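Local coordinates for protein polyketide synthase (Lyngbya majuscula 19L, PDB 3QIT) that probably releases the finished chain in curacin A biosynthesis through its decarboxylating thioesterase domain, which forms the terminal alkene with elimination of sulfate, at residues Pro27-Ile32 against Pro96-Gly101; Leu108-Ala113 against Leu123-Leu128; Ile16-Trp21 against Arg55-Asp60; Pro233-Tyr238 against Lys261-Ser266; Gln38-Gln43 against Glu179-Ile184. All coordinates share one frame; numbering follows the deposited sequence. Where two conformers were deposited one is given.

Contact 1 (Pro27-Ile32 against Pro96-Gly101)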
# COMPACT_ATOMS: atom_id res chain seq x y z
N PRO B 27 19.23 -17.39 -21.98
CA PRO B 27 17.90 -17.53 -21.37
C PRO B 27 17.93 -17.12 -19.91
O PRO B 27 18.90 -17.40 -19.21
CB PRO B 27 17.60 -19.04 -21.48
CG PRO B 27 18.48 -19.54 -22.55
CD PRO B 27 19.66 -18.62 -22.68
N VAL B 28 16.84 -16.50 -19.46
CA VAL B 28 16.82 -15.86 -18.14
C VAL B 28 16.35 -16.79 -17.03
O VAL B 28 15.36 -17.51 -17.17
CB VAL B 28 15.94 -14.59 -18.17
CG1 VAL B 28 15.71 -14.04 -16.72
CG2 VAL B 28 16.56 -13.52 -19.09
N VAL B 29 17.06 -16.74 -15.90
CA VAL B 29 16.55 -17.26 -14.63
C VAL B 29 16.33 -16.04 -13.74
O VAL B 29 17.28 -15.34 -13.39
CB VAL B 29 17.53 -18.22 -13.95
CG1 VAL B 29 16.96 -18.79 -12.63
CG2 VAL B 29 17.86 -19.42 -14.89
N LEU B 30 15.08 -15.80 -13.40
CA LEU B 30 14.72 -14.65 -12.56
C LEU B 30 14.54 -15.15 -11.12
O LEU B 30 13.70 -16.01 -10.86
CB LEU B 30 13.46 -13.98 -13.09
CG LEU B 30 12.84 -12.84 -12.25
CD1 LEU B 30 13.85 -11.70 -12.11
CD2 LEU B 30 11.60 -12.34 -12.96
N CYS B 31 15.32 -14.61 -10.18
CA CYS B 31 15.37 -15.07 -8.78
C CYS B 31 14.89 -13.94 -7.85
O CYS B 31 15.39 -12.82 -7.94
CB CYS B 31 16.79 -15.41 -8.36
SG CYS B 31 17.55 -16.70 -9.40
N ILE B 32 13.96 -14.27 -6.96
CA ILE B 32 13.38 -13.29 -6.03
C ILE B 32 13.79 -13.68 -4.59
O ILE B 32 13.38 -14.75 -4.07
CB ILE B 32 11.81 -13.22 -6.15
CG1 ILE B 32 11.36 -13.09 -7.62
CG2 ILE B 32 11.24 -12.07 -5.28
CD1 ILE B 32 11.86 -11.83 -8.32
N PRO B 96 9.36 -17.07 -22.40
CA PRO B 96 9.09 -17.66 -21.09
C PRO B 96 10.38 -17.99 -20.32
O PRO B 96 11.32 -18.57 -20.89
CB PRO B 96 8.32 -18.94 -21.42
CG PRO B 96 7.62 -18.62 -22.73
CD PRO B 96 8.62 -17.75 -23.49
N LEU B 97 10.42 -17.60 -19.05
CA LEU B 97 11.66 -17.68 -18.28
C LEU B 97 11.49 -18.60 -17.07
O LEU B 97 10.37 -19.04 -16.74
CB LEU B 97 12.12 -16.28 -17.84
CG LEU B 97 11.14 -15.30 -17.18
CD1 LEU B 97 10.74 -15.74 -15.76
CD2 LEU B 97 11.73 -13.93 -17.13
N LEU B 98 12.60 -18.90 -16.41
CA LEU B 98 12.58 -19.71 -15.20
C LEU B 98 12.47 -18.73 -14.03
O LEU B 98 13.27 -17.82 -13.95
CB LEU B 98 13.87 -20.53 -15.11
CG LEU B 98 14.05 -21.57 -16.21
CD1 LEU B 98 15.47 -22.15 -16.19
CD2 LEU B 98 12.99 -22.69 -16.12
N LEU B 99 11.44 -18.90 -13.20
CA LEU B 99 11.21 -18.00 -12.07
C LEU B 99 11.45 -18.76 -10.78
O LEU B 99 10.81 -19.78 -10.54
CB LEU B 99 9.77 -17.47 -12.10
CG LEU B 99 9.36 -16.51 -10.97
CD1 LEU B 99 10.26 -15.28 -10.89
CD2 LEU B 99 7.90 -16.10 -11.20
N VAL B 100 12.34 -18.24 -9.93
CA VAL B 100 12.75 -18.92 -8.71
C VAL B 100 12.53 -17.93 -7.57
O VAL B 100 12.86 -16.75 -7.70
CB VAL B 100 14.24 -19.28 -8.75
CG1 VAL B 100 14.61 -20.12 -7.50
CG2 VAL B 100 14.56 -20.05 -10.05
N GLY B 101 11.97 -18.38 -6.46
CA GLY B 101 11.76 -17.47 -5.31
C GLY B 101 12.07 -18.20 -4.04
O GLY B 101 11.86 -19.42 -3.99
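Leu30 and Leu99 run alongside each other from neighbouring parallel strands, with Leu99 CD1 3.8 Å from Leu30 CG. Both have CG anti to the backbone N (chi1 174° and 180°), and CD1 of Leu99 leans back toward its neighbour, so that Ile32 CG1 also rests on it. Toward the start of the strands Leu97 CD2 lies 4.0 Å from Val28 CG1. The face opposite Leu30 and Leu99 carries Val29, Cys31, Leu98 and Val100. There one methyl of Val29 meets Val100 (CG1 to CG2, 3.7 Å) while the other, CG2, reaches Leu98 CD1, so each branch has its own partner.

Between the two apolar layers runs the polar seam. Leu98 N gives a long bond to Val28 O (3.2 Å). Three tighter ones follow, Leu30 N to Leu98 O, Val100 N to Leu30 O and Ile32 N to Val100 O, each 2.8 Å. Leu30 thus both donates to and accepts from the second strand. The axes diverge by only 18°. This is the central parallel pairing of an alpha/beta hydrolase sheet, and strand 97-102 leads through Gly101 into what is probably the nucleophile elbow.

Contact 2 (Leu108-Ala113 against Leu123-Leu128)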
# COMPACT_ATOMS: atom_id res chain seq x y z
N LEU B 108 5.92 -14.19 -3.47
CA LEU B 108 5.82 -13.20 -4.56
C LEU B 108 5.85 -13.85 -5.94
O LEU B 108 5.11 -13.45 -6.85
CB LEU B 108 6.87 -12.10 -4.45
CG LEU B 108 6.66 -11.19 -3.22
CD1 LEU B 108 7.98 -10.43 -2.91
CD2 LEU B 108 5.52 -10.21 -3.44
N ALA B 109 6.71 -14.86 -6.07
CA ALA B 109 6.81 -15.61 -7.31
C ALA B 109 5.50 -16.29 -7.64
O ALA B 109 5.09 -16.28 -8.80
CB ALA B 109 7.94 -16.63 -7.22
N THR B 110 4.82 -16.87 -6.65
CA THR B 110 3.52 -17.51 -6.93
C THR B 110 2.49 -16.50 -7.42
O THR B 110 1.67 -16.79 -8.30
CB THR B 110 2.90 -18.31 -5.73
OG1 THR B 110 2.57 -17.44 -4.64
CG2 THR B 110 3.84 -19.39 -5.24
N ALA B 111 2.51 -15.31 -6.85
CA ALA B 111 1.54 -14.31 -7.24
C ALA B 111 1.81 -13.84 -8.66
O ALA B 111 0.88 -13.77 -9.48
CB ALA B 111 1.53 -13.16 -6.25
N ILE B 112 3.06 -13.60 -8.99
CA ILE B 112 3.35 -13.13 -10.35
C ILE B 112 3.08 -14.22 -11.41
O ILE B 112 2.58 -13.91 -12.47
CB ILE B 112 4.73 -12.44 -10.48
CG1 ILE B 112 4.75 -11.51 -11.71
CG2 ILE B 112 5.83 -13.43 -10.61
CD1 ILE B 112 3.97 -10.21 -11.55
N ALA B 113 3.36 -15.48 -11.06
CA ALA B 113 3.06 -16.61 -11.94
C ALA B 113 1.57 -16.79 -12.14
O ALA B 113 1.14 -17.25 -13.19
CB ALA B 113 3.71 -17.92 -11.41
N LEU B 123 8.13 -22.62 -12.60
CA LEU B 123 8.08 -21.90 -11.35
C LEU B 123 8.74 -22.76 -10.28
O LEU B 123 8.28 -23.88 -10.02
CB LEU B 123 6.62 -21.65 -10.98
CG LEU B 123 6.32 -20.88 -9.71
CD1 LEU B 123 6.86 -19.41 -9.77
CD2 LEU B 123 4.78 -20.90 -9.42
N ILE B 124 9.80 -22.24 -9.68
CA ILE B 124 10.58 -23.00 -8.69
C ILE B 124 10.42 -22.28 -7.35
O ILE B 124 10.89 -21.14 -7.18
CB ILE B 124 12.07 -23.10 -9.09
CG1 ILE B 124 12.16 -23.85 -10.43
CG2 ILE B 124 12.86 -23.86 -8.01
CD1 ILE B 124 13.34 -23.52 -11.25
N LEU B 125 9.72 -22.94 -6.42
CA LEU B 125 9.32 -22.32 -5.16
C LEU B 125 10.14 -22.91 -4.03
O LEU B 125 9.93 -24.05 -3.64
CB LEU B 125 7.80 -22.53 -4.92
CG LEU B 125 6.97 -21.97 -6.08
CD1 LEU B 125 5.50 -22.35 -5.88
CD2 LEU B 125 7.14 -20.45 -6.19
N VAL B 126 11.12 -22.14 -3.55
CA VAL B 126 12.03 -22.66 -2.53
C VAL B 126 11.55 -22.19 -1.17
O VAL B 126 11.48 -20.98 -0.93
CB VAL B 126 13.48 -22.19 -2.76
CG1 VAL B 126 14.44 -22.85 -1.75
CG2 VAL B 126 13.91 -22.57 -4.18
N GLU B 127 11.16 -23.15 -0.33
CA GLU B 127 10.67 -22.87 1.03
C GLU B 127 9.49 -21.91 1.03
O GLU B 127 9.51 -20.83 1.65
CB GLU B 127 11.82 -22.39 1.91
CG GLU B 127 12.78 -23.55 2.27
CD GLU B 127 12.26 -24.36 3.43
OE1 GLU B 127 12.06 -23.74 4.51
OE2 GLU B 127 12.05 -25.59 3.28
N LEU B 128 8.44 -22.33 0.34
CA LEU B 128 7.21 -21.56 0.24
C LEU B 128 6.49 -21.58 1.58
O LEU B 128 6.22 -22.64 2.11
CB LEU B 128 6.30 -22.18 -0.84
CG LEU B 128 4.97 -21.45 -1.03
CD1 LEU B 128 5.17 -20.14 -1.82
CD2 LEU B 128 3.96 -22.39 -1.72
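Thr110 presents its methyl to the leucines of strand 120-126 and the adjoining turn. In one of two conformers, CG2 lies beside the backbone N, anti to the carbonyl carbon, and comes almost at a right angle to Leu125, touching both ends of its fork: CD1 at 3.5 Å, tight for two carbons, and CD2 at 3.6 Å. Because the residue is split, that tightness is doubtful. The same methyl also reaches Leu128 CD1 (3.7 Å), beyond the end of the strand. Its hydroxyl is turned away from these leucines, and OG1 is hydrogen-bonded to Met107 O, one turn back in the helix, and to Tyr223 OH of helix 220-229.

Helix 104-115 is the connection in the beta-alpha-beta unit made with strands 97-102 and 120-126. Its 108-113 part runs at 157° to strand residues 123-126, with the axes 9.0 Å apart. Ala109 and Ala113, one turn apart, are the small residues that face the strand.

Leu123 packs against both of them. With CG anti to the backbone N (chi1 -179°), it sets CD2 on Ala113 CB at 3.7 Å, while CD1 touches both alanines, 3.9 Å from the CB of each, and also meets Ala109 O. Ala109 CB in turn sits between leucines, with Leu125 CD2 at 4.0 Å. Past Leu125 the chain turns into Glu127, whose OE1 is hydrogen-bonded to His269 ND1, as in a charge-relay triad.

Contact 3 (Ile16-Trp21 against Arg55-Asp60)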
# COMPACT_ATOMS: atom_id res chain seq x y z
N ILE B 16 15.36 0.57 -9.15
CA ILE B 16 15.46 -0.87 -8.88
C ILE B 16 16.86 -1.32 -9.28
O ILE B 16 17.24 -1.15 -10.43
CB ILE B 16 14.45 -1.65 -9.74
CG1 ILE B 16 13.01 -1.24 -9.40
CG2 ILE B 16 14.63 -3.19 -9.52
CD1 ILE B 16 11.98 -1.76 -10.42
N CYS B 17 17.60 -1.94 -8.37
CA CYS B 17 18.90 -2.53 -8.73
C CYS B 17 18.68 -3.95 -9.24
O CYS B 17 18.09 -4.78 -8.52
CB CYS B 17 19.83 -2.58 -7.51
SG CYS B 17 21.48 -3.24 -8.01
N LEU B 18 19.15 -4.25 -10.45
CA LEU B 18 19.12 -5.63 -10.95
C LEU B 18 20.51 -6.24 -10.85
O LEU B 18 21.42 -5.77 -11.51
CB LEU B 18 18.68 -5.63 -12.42
CG LEU B 18 17.29 -5.11 -12.76
CD1 LEU B 18 17.03 -5.27 -14.28
CD2 LEU B 18 16.23 -5.84 -11.98
N CYS B 19 20.68 -7.27 -10.02
CA CYS B 19 21.96 -7.96 -9.97
C CYS B 19 21.91 -9.03 -11.04
O CYS B 19 20.88 -9.70 -11.19
CB CYS B 19 22.16 -8.66 -8.64
SG CYS B 19 22.15 -7.54 -7.21
N SER B 20 22.98 -9.19 -11.80
CA SER B 20 22.96 -10.20 -12.85
C SER B 20 24.30 -10.90 -13.01
O SER B 20 25.37 -10.34 -12.72
CB SER B 20 22.52 -9.60 -14.19
OG SER B 20 23.53 -8.77 -14.73
N TRP B 21 24.23 -12.15 -13.46
CA TRP B 21 25.40 -12.96 -13.76
C TRP B 21 25.16 -13.59 -15.11
O TRP B 21 24.03 -13.95 -15.45
CB TRP B 21 25.58 -14.09 -12.73
CG TRP B 21 25.77 -13.65 -11.31
CD1 TRP B 21 26.95 -13.55 -10.64
CD2 TRP B 21 24.75 -13.27 -10.39
NE1 TRP B 21 26.72 -13.13 -9.35
CE2 TRP B 21 25.38 -12.98 -9.16
CE3 TRP B 21 23.35 -13.20 -10.47
CZ2 TRP B 21 24.66 -12.55 -8.02
CZ3 TRP B 21 22.63 -12.77 -9.33
CH2 TRP B 21 23.29 -12.48 -8.13
N ARG B 55 21.42 -16.53 -18.14
CA ARG B 55 21.47 -15.15 -17.65
C ARG B 55 20.63 -15.14 -16.36
O ARG B 55 19.42 -15.30 -16.39
CB ARG B 55 20.90 -14.20 -18.71
CG ARG B 55 20.74 -12.74 -18.26
CD ARG B 55 22.06 -12.07 -17.98
NE ARG B 55 21.83 -10.63 -17.83
CZ ARG B 55 22.80 -9.72 -17.71
NH1 ARG B 55 24.06 -10.10 -17.70
NH2 ARG B 55 22.50 -8.43 -17.56
N VAL B 56 21.30 -14.98 -15.22
CA VAL B 56 20.59 -15.00 -13.94
C VAL B 56 20.38 -13.54 -13.50
O VAL B 56 21.32 -12.76 -13.47
CB VAL B 56 21.39 -15.77 -12.85
CG1 VAL B 56 20.60 -15.86 -11.58
CG2 VAL B 56 21.80 -17.19 -13.37
N VAL B 57 19.14 -13.20 -13.19
CA VAL B 57 18.80 -11.84 -12.81
C VAL B 57 18.10 -11.90 -11.45
O VAL B 57 17.13 -12.64 -11.27
CB VAL B 57 17.83 -11.21 -13.85
CG1 VAL B 57 17.35 -9.84 -13.36
CG2 VAL B 57 18.50 -11.07 -15.22
N ALA B 58 18.60 -11.12 -10.48
CA ALA B 58 18.05 -11.11 -9.14
C ALA B 58 17.88 -9.64 -8.72
O ALA B 58 18.84 -9.01 -8.31
CB ALA B 58 18.99 -11.86 -8.16
N PRO B 59 16.66 -9.12 -8.80
CA PRO B 59 16.40 -7.72 -8.37
C PRO B 59 16.51 -7.61 -6.87
O PRO B 59 16.16 -8.56 -6.14
CB PRO B 59 14.94 -7.48 -8.78
CG PRO B 59 14.35 -8.83 -8.89
CD PRO B 59 15.44 -9.75 -9.33
N ASP B 60 17.00 -6.47 -6.40
CA ASP B 60 16.85 -6.12 -4.99
C ASP B 60 15.41 -5.60 -4.83
O ASP B 60 14.98 -4.66 -5.53
CB ASP B 60 17.81 -4.98 -4.59
CG ASP B 60 19.28 -5.41 -4.50
OD1 ASP B 60 19.61 -6.53 -4.07
OD2 ASP B 60 20.14 -4.57 -4.86
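Arg55 bends back at chi2 (66°) and lays the face of its guanidinium over Ser20, whose CB stands 3.5 Å off the plane, above its centre. Ser20 OG, in one of two conformers, lies over it too, doubtfully close and poorly angled for a bond. Instead, Arg55 NH1 donates to Gly22 O. With an alanine in place of Arg55, Ser20 would probably lose its cover and Gly22 O this donor. On the other face Trp21 turns an edge to the neighbouring strand: CZ3 is 3.9 Å from Ala58 CB, in the ring plane, and CE3 lies 4.0 Å from Val56 CG1. Trp21 NE1 is held by Gln43 OE1. Back on the face of Ser20, Leu18 CD2 meets Pro59 CB at 3.8 Å. Asp60 OD2 comes to 3.3 Å from Cys17 CB and forms a salt bridge with Arg188, while OD1 is bonded to Gly39 N.

Backbone bonds join Cys19 with Ala58 and Trp21 with Val56 in both directions, Cys19 N sitting 54° out of the Ala58 carbonyl plane, and Asp60 N with Cys17 O. The strands run at 154°, an antiparallel pairing of the alpha/beta hydrolase sheet, where strand 14-21 joins the parallel run starting at 55-59.

Contact 4 (Pro233-Tyr238 against Lys261-Ser266)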
# COMPACT_ATOMS: atom_id res chain seq x y z
N PRO B 233 4.02 -25.02 -14.97
CA PRO B 233 4.75 -26.15 -14.37
C PRO B 233 5.53 -25.69 -13.14
O PRO B 233 6.23 -24.67 -13.19
CB PRO B 233 5.70 -26.59 -15.48
CG PRO B 233 4.97 -26.20 -16.76
CD PRO B 233 4.36 -24.86 -16.40
N THR B 234 5.40 -26.44 -12.05
CA THR B 234 5.87 -25.93 -10.75
C THR B 234 6.67 -26.99 -10.02
O THR B 234 6.34 -28.16 -10.12
CB THR B 234 4.66 -25.47 -9.89
OG1 THR B 234 3.97 -24.42 -10.57
CG2 THR B 234 5.12 -24.96 -8.50
N THR B 235 7.73 -26.57 -9.33
CA THR B 235 8.50 -27.42 -8.44
C THR B 235 8.55 -26.79 -7.07
O THR B 235 9.02 -25.63 -6.93
CB THR B 235 9.94 -27.59 -8.96
OG1 THR B 235 9.88 -28.16 -10.27
CG2 THR B 235 10.76 -28.50 -8.04
N LEU B 236 8.03 -27.53 -6.08
CA LEU B 236 8.14 -27.16 -4.67
C LEU B 236 9.43 -27.72 -4.09
O LEU B 236 9.64 -28.94 -4.09
CB LEU B 236 6.92 -27.65 -3.87
CG LEU B 236 5.57 -27.05 -4.27
CD1 LEU B 236 4.39 -27.92 -3.77
CD2 LEU B 236 5.44 -25.59 -3.75
N VAL B 237 10.29 -26.83 -3.59
CA VAL B 237 11.58 -27.25 -3.05
C VAL B 237 11.63 -27.00 -1.55
O VAL B 237 11.37 -25.89 -1.10
CB VAL B 237 12.74 -26.52 -3.74
CG1 VAL B 237 14.10 -27.07 -3.29
CG2 VAL B 237 12.57 -26.57 -5.26
N TYR B 238 11.96 -28.04 -0.78
CA TYR B 238 12.04 -27.89 0.68
C TYR B 238 13.35 -28.37 1.23
O TYR B 238 14.01 -29.25 0.66
CB TYR B 238 10.95 -28.70 1.36
CG TYR B 238 9.56 -28.46 0.86
CD1 TYR B 238 8.82 -27.35 1.30
CD2 TYR B 238 8.96 -29.36 -0.01
CE1 TYR B 238 7.50 -27.14 0.85
CE2 TYR B 238 7.65 -29.15 -0.48
CZ TYR B 238 6.93 -28.04 -0.03
OH TYR B 238 5.64 -27.86 -0.49
N LYS B 261 5.68 -30.70 -8.88
CA LYS B 261 6.73 -31.62 -8.50
C LYS B 261 7.22 -31.21 -7.12
O LYS B 261 7.10 -30.05 -6.74
CB LYS B 261 7.87 -31.51 -9.50
CG LYS B 261 7.45 -31.87 -10.91
CD LYS B 261 8.53 -31.46 -11.87
CE LYS B 261 7.95 -30.84 -13.13
NZ LYS B 261 7.51 -29.42 -12.93
N ARG B 262 7.74 -32.16 -6.35
CA ARG B 262 8.19 -31.86 -4.98
C ARG B 262 9.56 -32.44 -4.74
O ARG B 262 9.83 -33.59 -5.10
CB ARG B 262 7.18 -32.42 -3.96
CG ARG B 262 5.81 -31.75 -4.07
CD ARG B 262 4.69 -32.47 -3.32
NE ARG B 262 5.16 -33.24 -2.18
CZ ARG B 262 5.15 -34.57 -2.11
NH1 ARG B 262 5.61 -35.15 -1.02
NH2 ARG B 262 4.67 -35.33 -3.09
N VAL B 263 10.44 -31.65 -4.13
CA VAL B 263 11.78 -32.14 -3.88
C VAL B 263 12.32 -31.69 -2.52
O VAL B 263 12.06 -30.56 -2.05
CB VAL B 263 12.75 -31.84 -5.06
CG1 VAL B 263 13.08 -30.39 -5.15
CG2 VAL B 263 14.04 -32.70 -4.99
N PHE B 264 13.05 -32.59 -1.88
CA PHE B 264 13.70 -32.26 -0.62
C PHE B 264 15.20 -32.23 -0.80
O PHE B 264 15.81 -33.24 -1.18
CB PHE B 264 13.28 -33.25 0.48
CG PHE B 264 11.82 -33.16 0.82
CD1 PHE B 264 10.86 -33.83 0.05
CD2 PHE B 264 11.39 -32.37 1.88
CE1 PHE B 264 9.49 -33.73 0.35
CE2 PHE B 264 10.03 -32.26 2.20
CZ PHE B 264 9.08 -32.94 1.43
N LEU B 265 15.79 -31.08 -0.52
CA LEU B 265 17.23 -30.89 -0.62
C LEU B 265 17.82 -30.99 0.77
O LEU B 265 17.11 -30.83 1.77
CB LEU B 265 17.54 -29.52 -1.23
CG LEU B 265 17.16 -29.25 -2.69
CD1 LEU B 265 17.79 -27.92 -3.20
CD2 LEU B 265 17.54 -30.43 -3.58
N SER B 266 19.11 -31.26 0.83
CA SER B 266 19.78 -31.41 2.11
C SER B 266 20.11 -30.03 2.67
O SER B 266 21.03 -29.37 2.21
CB SER B 266 21.04 -32.25 1.97
OG SER B 266 21.72 -32.34 3.21
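A beta-alpha-beta unit, strand 234-239, helix 247-256 and strand 261-265, brings Tyr238 beside Phe264 and Val237 beside Val263 at one margin of the sheet. The rings of Tyr238 and Phe264 are tilted 30° and slid apart with centroids 5.3 Å from each other, so they barely overlap; Tyr238 CD2 reaches over one face of the Phe264 ring, and Tyr238 CB meets Phe264 CD2 at 3.7 Å. On the other face Val237 uses both branches: CG2 lies alongside Val263 CG1 (3.9 Å), and CG1 meets Leu265 CD1.

Lys261 folds its chain back at chi3 and chi4 toward the start of the first strand. Its NZ makes a weak bond to Thr234 O (3.3 Å), whose main bond is to Lys261 N, and a salt bridge to Glu122. Thr235 OG1, beside the backbone N at chi1 -59°, is hydrogen-bonded to Glu122 OE2, the oxygen that Lys261 NZ also holds. A valine in place of Thr235 would probably cost Glu122 OE2 this hydroxyl bond and let the carboxylate turn more easily beside Lys261.

Four further backbone bonds of 2.8 Å, Leu236 N to Lys261 O through Leu265 N to Tyr238 O, complete the ladder. Strand 120-126 pairs with the other side of strand 234-239, helix 276-284 covers Val237 and Val263, and helix 247-256 lies against Tyr238.

Contact 5 (Gln38-Gln43 against Glu179-Ile184)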
# COMPACT_ATOMS: atom_id res chain seq x y z
N GLN B 38 18.90 -9.78 -0.30
CA GLN B 38 19.31 -8.90 -1.40
C GLN B 38 19.61 -9.80 -2.59
O GLN B 38 19.77 -11.01 -2.43
CB GLN B 38 20.59 -8.12 -1.02
CG GLN B 38 21.73 -9.01 -0.54
CD GLN B 38 22.99 -8.23 -0.23
OE1 GLN B 38 23.41 -7.37 -1.00
NE2 GLN B 38 23.58 -8.50 0.93
N GLY B 39 19.67 -9.21 -3.77
CA GLY B 39 19.89 -10.03 -4.98
C GLY B 39 21.19 -10.80 -4.96
O GLY B 39 21.26 -11.95 -5.43
N LEU B 40 22.22 -10.21 -4.34
CA LEU B 40 23.52 -10.85 -4.22
C LEU B 40 23.46 -12.17 -3.43
O LEU B 40 24.31 -13.02 -3.64
CB LEU B 40 24.54 -9.88 -3.62
CG LEU B 40 25.94 -10.39 -3.28
CD1 LEU B 40 26.69 -10.85 -4.51
CD2 LEU B 40 26.73 -9.34 -2.55
N ALA B 41 22.43 -12.37 -2.60
CA ALA B 41 22.32 -13.61 -1.82
C ALA B 41 22.17 -14.85 -2.72
O ALA B 41 22.35 -15.97 -2.26
CB ALA B 41 21.12 -13.52 -0.80
N TRP B 42 21.82 -14.62 -3.99
CA TRP B 42 21.65 -15.71 -4.95
C TRP B 42 22.95 -16.13 -5.60
O TRP B 42 22.94 -17.04 -6.41
CB TRP B 42 20.67 -15.30 -6.07
CG TRP B 42 19.23 -15.29 -5.61
CD1 TRP B 42 18.47 -14.20 -5.30
CD2 TRP B 42 18.42 -16.44 -5.35
NE1 TRP B 42 17.21 -14.60 -4.90
CE2 TRP B 42 17.15 -15.97 -4.92
CE3 TRP B 42 18.63 -17.83 -5.46
CZ2 TRP B 42 16.09 -16.84 -4.61
CZ3 TRP B 42 17.56 -18.70 -5.15
CH2 TRP B 42 16.31 -18.20 -4.71
N GLN B 43 24.07 -15.49 -5.25
CA GLN B 43 25.31 -15.69 -6.03
C GLN B 43 25.76 -17.14 -6.13
O GLN B 43 26.22 -17.59 -7.19
CB GLN B 43 26.44 -14.83 -5.45
CG GLN B 43 27.76 -15.03 -6.22
CD GLN B 43 28.62 -13.80 -6.18
OE1 GLN B 43 28.45 -12.90 -6.98
NE2 GLN B 43 29.57 -13.77 -5.26
N GLU B 179 32.88 -17.64 5.53
CA GLU B 179 33.38 -16.35 5.97
C GLU B 179 33.43 -15.39 4.78
O GLU B 179 33.02 -14.23 4.90
CB GLU B 179 34.76 -16.50 6.63
CG GLU B 179 35.30 -15.22 7.29
CD GLU B 179 35.84 -14.19 6.28
OE1 GLU B 179 36.44 -14.59 5.26
OE2 GLU B 179 35.67 -12.97 6.52
N GLU B 180 33.90 -15.89 3.63
CA GLU B 180 34.05 -15.04 2.44
C GLU B 180 32.73 -14.46 1.92
O GLU B 180 32.67 -13.28 1.59
CB GLU B 180 34.76 -15.80 1.30
CG GLU B 180 36.20 -16.26 1.61
CD GLU B 180 36.30 -17.68 2.21
OE1 GLU B 180 35.51 -18.04 3.11
OE2 GLU B 180 37.20 -18.44 1.78
N PHE B 181 31.71 -15.30 1.82
CA PHE B 181 30.43 -14.89 1.25
C PHE B 181 29.71 -14.00 2.26
O PHE B 181 29.12 -13.00 1.88
CB PHE B 181 29.58 -16.10 0.85
CG PHE B 181 28.38 -15.76 -0.03
CD1 PHE B 181 28.37 -14.64 -0.86
CD2 PHE B 181 27.27 -16.60 -0.03
CE1 PHE B 181 27.25 -14.33 -1.66
CE2 PHE B 181 26.16 -16.31 -0.83
CZ PHE B 181 26.14 -15.17 -1.63
N SER B 182 29.83 -14.33 3.54
CA SER B 182 29.23 -13.47 4.58
C SER B 182 29.81 -12.05 4.49
O SER B 182 29.10 -11.03 4.61
CB SER B 182 29.41 -14.08 5.99
OG SER B 182 30.73 -13.91 6.46
N TYR B 183 31.10 -11.97 4.24
CA TYR B 183 31.75 -10.68 4.08
C TYR B 183 31.28 -9.93 2.83
O TYR B 183 30.96 -8.76 2.89
CB TYR B 183 33.27 -10.85 4.06
CG TYR B 183 33.95 -9.52 4.10
CD1 TYR B 183 34.23 -8.89 5.33
CD2 TYR B 183 34.24 -8.84 2.93
CE1 TYR B 183 34.83 -7.64 5.37
CE2 TYR B 183 34.84 -7.59 2.95
CZ TYR B 183 35.13 -7.00 4.16
OH TYR B 183 35.73 -5.77 4.16
N ILE B 184 31.25 -10.62 1.69
CA ILE B 184 30.75 -10.05 0.44
C ILE B 184 29.31 -9.45 0.60
O ILE B 184 29.01 -8.32 0.12
CB ILE B 184 30.86 -11.16 -0.65
CG1 ILE B 184 32.34 -11.27 -1.08
CG2 ILE B 184 29.94 -10.90 -1.83
CD1 ILE B 184 32.69 -12.56 -1.82
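Phe181 reaches from helix 179-188 to the 3-10 turn at 39-42, and its ring does most of the touching. From CB, with CG anti to the backbone N (chi1 -167°), the side chain projects away from its helix and the ring arrives edge first. CE1 is the first atom to touch, 3.8 Å from Leu40 O and 3.9 Å from Gln43 CB. The tip, CZ, goes deepest: Leu40 O lies at 3.5 Å and Gln43 CB at 3.8 Å. CE2, on the other flank, comes to 4.1 Å from Ala41 O. Both carbonyl oxygens lie near the ring plane, so they meet its hydrogen-bearing rim, while Gln43 CB approaches obliquely. Ile273 of helix 271-274 also touches this ring.

Next to it Leu40 and Ile184 meet at about a right angle, Leu40 CD2 to Ile184 CG2 at 3.6 Å. The amide of Gln43 is engaged by Trp21. Just before the turn, the Gln38 side chain bonds Leu185 O and Arg188 of the same helix.

Helix 179-188 lies in the long insertion after strand 120-126, where lids occur in alpha/beta hydrolases, so the contact probably seats such a lid on the loop after strand 28-32. No hydrogen bond crosses between 38-43 and 179-184 themselves: the ring rim, which would carry a slight positive charge, faces Leu40 O and, less closely, Ala41 O. With the aliphatic packing, this implies a grip between these two segments set by shape more than by directed bonds, the polar bonds of Gln38 to the helix lying beside it.

Overall arrangement
Contacts 1, 3 and 4 are strand pairings of one sheet: contact 3 is antiparallel, contacts 1 and 4 parallel. Contact 1 lies in the middle and is wholly buried, with only apolar side chains, whereas contact 4, at the edge, carries Lys261, Arg262 and an exposed ring. Contact 2 adds a helix on the sheet, with no hydrogen bond between its two segments; its strand links to both neighbours, Leu99 O to Ile124 N on contact 1 and Leu125 O to Val237 N on contact 4. Contact 5 stands off the sheet but is tied to contact 3 by two side-chain hydrogen bonds, while Trp42 packs on contact 1.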